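Local coordinates for protein enoyl-CoA hydratase (Geobacillus kaustophilus, PDB 2PPY) that probably hydrates the double bond of enoyl-CoA thioesters in fatty acid beta-oxidation, at residues 42-47 and 95-100. Sequence-based numbering, arbitrary orientation.
Sequences AAIDDI and DKIARS
Lys96 reaches Asp45 through a chain that is extended at chi2 but bent at chi3 (73°), which brings its ammonium group to the carboxylate. The CG of Asp45 lies anti to its own carbonyl carbon and beside the backbone N, which swings the carboxylate toward Lys96 although the CB bond does not aim at the other helix. The two side chains meet at about a right angle. Lys96 NZ donates to Asp45 OD1 at 2.7 Å, on the syn side and 21° out of the carboxylate plane. This is a salt bridge. Asn41 OD1 accepts a second hydrogen bond from the same ammonium. With an alanine here in place of Asp45, the ammonium of the buried Lys96 would probably lose its charge partner and be held mainly by Asn41. Beside the bridge, Ile44 points at the other helix. Its CD1 packs on Ile97 CG1 at 4.1 Å, and its CG2 lies 4.2 Å from Lys96 CB. The same methyl, Ile44 CG2, is 4.0 Å from Ser100 OG. Ser100 OG donates a hydrogen bond to Lys96 O at 2.8 Å, from above the carbonyl plane. Arg48 hydrogen-bonds through NE to Ser100 OG and through NH2 to Lys96 O. Tyr104 on strand 103-108 touches both Ile44 and Ile97. The helix segments run nearly parallel (14°), with axes 10.7 Å apart, and side chains make the contacts between them. The arrangement joins helices 34-48 and 80-99 beside the central sheet, as befits the repeated beta-beta-alpha architecture of the crotonase fold.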
ATOM      1  N   ALA A  42     -22.525  14.142  15.315  1.00 20.85           N
ATOM      2  CA  ALA A  42     -22.984  13.873  16.679  1.00 20.91           C
ATOM      3  C   ALA A  42     -23.856  12.621  16.723  1.00 17.46           C
ATOM      4  O   ALA A  42     -23.772  11.832  17.664  1.00 21.35           O
ATOM      5  CB  ALA A  42     -23.760  15.067  17.218  1.00 13.70           C
ATOM      6  N   ALA A  43     -24.692  12.446  15.703  1.00 15.73           N
ATOM      7  CA  ALA A  43     -25.573  11.285  15.629  1.00 16.65           C
ATOM      8  C   ALA A  43     -24.732  10.017  15.530  1.00 20.43           C
ATOM      9  O   ALA A  43     -25.024   9.004  16.171  1.00 22.39           O
ATOM     10  CB  ALA A  43     -26.487  11.401  14.419  1.00 21.12           C
ATOM     11  N   ILE A  44     -23.680  10.083  14.721  1.00 20.76           N
ATOM     12  CA  ILE A  44     -22.785   8.946  14.553  1.00 18.98           C
ATOM     13  C   ILE A  44     -22.134   8.596  15.891  1.00 19.82           C
ATOM     14  O   ILE A  44     -22.154   7.434  16.310  1.00 22.01           O
ATOM     15  CB  ILE A  44     -21.691   9.251  13.505  1.00 17.33           C
ATOM     16  CG1 ILE A  44     -22.346   9.457  12.133  1.00 18.88           C
ATOM     17  CG2 ILE A  44     -20.693   8.112  13.447  1.00 15.76           C
ATOM     18  CD1 ILE A  44     -21.384   9.804  11.024  1.00 18.06           C
ATOM     19  N   ASP A  45     -21.569   9.597  16.566  1.00 14.96           N
ATOM     20  CA  ASP A  45     -20.931   9.358  17.861  1.00 21.87           C
ATOM     21  C   ASP A  45     -21.936   8.789  18.858  1.00 23.14           C
ATOM     22  O   ASP A  45     -21.646   7.823  19.565  1.00 29.03           O
ATOM     23  CB  ASP A  45     -20.326  10.647  18.430  1.00 20.79           C
ATOM     24  CG  ASP A  45     -19.065  11.071  17.708  1.00 23.22           C
ATOM     25  OD1 ASP A  45     -18.380  10.195  17.144  1.00 24.73           O
ATOM     26  OD2 ASP A  45     -18.748  12.278  17.718  1.00 21.57           O
ATOM     27  N   ASP A  46     -23.120   9.391  18.909  1.00 20.36           N
ATOM     28  CA  ASP A  46     -24.164   8.925  19.813  1.00 23.89           C
ATOM     29  C   ASP A  46     -24.488   7.459  19.561  1.00 23.19           C
ATOM     30  O   ASP A  46     -24.502   6.649  20.485  1.00 24.74           O
ATOM     31  CB  ASP A  46     -25.443   9.736  19.630  1.00 25.86           C
ATOM     32  CG  ASP A  46     -26.589   9.191  20.461  1.00 32.26           C
ATOM     33  OD1 ASP A  46     -26.541   9.336  21.700  1.00 38.96           O
ATOM     34  OD2 ASP A  46     -27.529   8.607  19.880  1.00 30.12           O
ATOM     35  N   ILE A  47     -24.757   7.131  18.301  1.00 25.15           N
ATOM     36  CA  ILE A  47     -25.097   5.769  17.922  1.00 17.82           C
ATOM     37  C   ILE A  47     -23.982   4.778  18.236  1.00 21.69           C
ATOM     38  O   ILE A  47     -24.255   3.645  18.639  1.00 16.18           O
ATOM     39  CB  ILE A  47     -25.471   5.698  16.425  1.00 22.73           C
ATOM     40  CG1 ILE A  47     -26.741   6.525  16.183  1.00 23.52           C
ATOM     41  CG2 ILE A  47     -25.692   4.251  16.005  1.00 22.47           C
ATOM     42  CD1 ILE A  47     -27.129   6.685  14.732  1.00 21.29           C
ATOM     43  N   ASP A  95     -15.895   9.504   7.003  1.00 14.68           N
ATOM     44  CA  ASP A  95     -14.921   8.442   7.254  1.00 16.40           C
ATOM     45  C   ASP A  95     -15.274   7.587   8.475  1.00 16.28           C
ATOM     46  O   ASP A  95     -14.942   6.399   8.525  1.00 17.33           O
ATOM     47  CB  ASP A  95     -13.509   9.018   7.466  1.00 16.55           C
ATOM     48  CG  ASP A  95     -12.977   9.760   6.251  1.00 19.78           C
ATOM     49  OD1 ASP A  95     -13.376   9.434   5.114  1.00 20.81           O
ATOM     50  OD2 ASP A  95     -12.134  10.665   6.439  1.00 22.90           O
ATOM     51  N   LYS A  96     -15.933   8.194   9.460  1.00 13.78           N
ATOM     52  CA  LYS A  96     -16.302   7.491  10.688  1.00 11.36           C
ATOM     53  C   LYS A  96     -17.245   6.296  10.508  1.00 12.10           C
ATOM     54  O   LYS A  96     -17.238   5.368  11.314  1.00 14.28           O
ATOM     55  CB  LYS A  96     -16.896   8.493  11.685  1.00 12.14           C
ATOM     56  CG  LYS A  96     -15.884   9.565  12.090  1.00 13.20           C
ATOM     57  CD  LYS A  96     -16.467  10.683  12.949  1.00 14.25           C
ATOM     58  CE  LYS A  96     -16.771  10.224  14.369  1.00 18.33           C
ATOM     59  NZ  LYS A  96     -16.888  11.396  15.290  1.00 20.32           N
ATOM     60  N   ILE A  97     -18.043   6.312   9.447  1.00 12.79           N
ATOM     61  CA  ILE A  97     -18.989   5.230   9.185  1.00 15.97           C
ATOM     62  C   ILE A  97     -18.317   3.868   8.974  1.00 17.30           C
ATOM     63  O   ILE A  97     -18.737   2.865   9.553  1.00 23.78           O
ATOM     64  CB  ILE A  97     -19.875   5.566   7.952  1.00 15.63           C
ATOM     65  CG1 ILE A  97     -20.711   6.814   8.250  1.00 11.78           C
ATOM     66  CG2 ILE A  97     -20.794   4.394   7.624  1.00 16.83           C
ATOM     67  CD1 ILE A  97     -21.529   7.307   7.082  1.00 14.39           C
ATOM     68  N   ALA A  98     -17.275   3.829   8.152  1.00 13.08           N
ATOM     69  CA  ALA A  98     -16.570   2.580   7.887  1.00 14.95           C
ATOM     70  C   ALA A  98     -15.934   2.008   9.153  1.00 14.71           C
ATOM     71  O   ALA A  98     -15.677   0.812   9.234  1.00 14.15           O
ATOM     72  CB  ALA A  98     -15.500   2.802   6.823  1.00 15.00           C
ATOM     73  N   ARG A  99     -15.683   2.865  10.139  1.00 13.72           N
ATOM     74  CA  ARG A  99     -15.074   2.426  11.388  1.00 15.51           C
ATOM     75  C   ARG A  99     -16.100   2.069  12.460  1.00 14.53           C
ATOM     76  O   ARG A  99     -15.737   1.519  13.500  1.00 17.97           O
ATOM     77  CB  ARG A  99     -14.143   3.517  11.935  1.00  9.91           C
ATOM     78  CG  ARG A  99     -13.114   4.008  10.939  1.00 15.92           C
ATOM     79  CD  ARG A  99     -12.114   4.961  11.578  1.00  9.79           C
ATOM     80  NE  ARG A  99     -11.304   5.634  10.565  1.00  6.39           N
ATOM     81  CZ  ARG A  99     -11.364   6.936  10.302  1.00 14.55           C
ATOM     82  NH1 ARG A  99     -12.191   7.724  10.983  1.00  9.75           N
ATOM     83  NH2 ARG A  99     -10.608   7.450   9.343  1.00 10.66           N
ATOM     84  N   SER A 100     -17.372   2.388  12.212  1.00 13.35           N
ATOM     85  CA  SER A 100     -18.446   2.119  13.174  1.00 14.50           C
ATOM     86  C   SER A 100     -18.935   0.667  13.201  1.00 18.10           C
ATOM     87  O   SER A 100     -18.950  -0.016  12.179  1.00 16.29           O
ATOM     88  CB  SER A 100     -19.635   3.045  12.896  1.00 17.67           C
ATOM     89  OG  SER A 100     -19.257   4.407  13.012  1.00 16.06           O
TER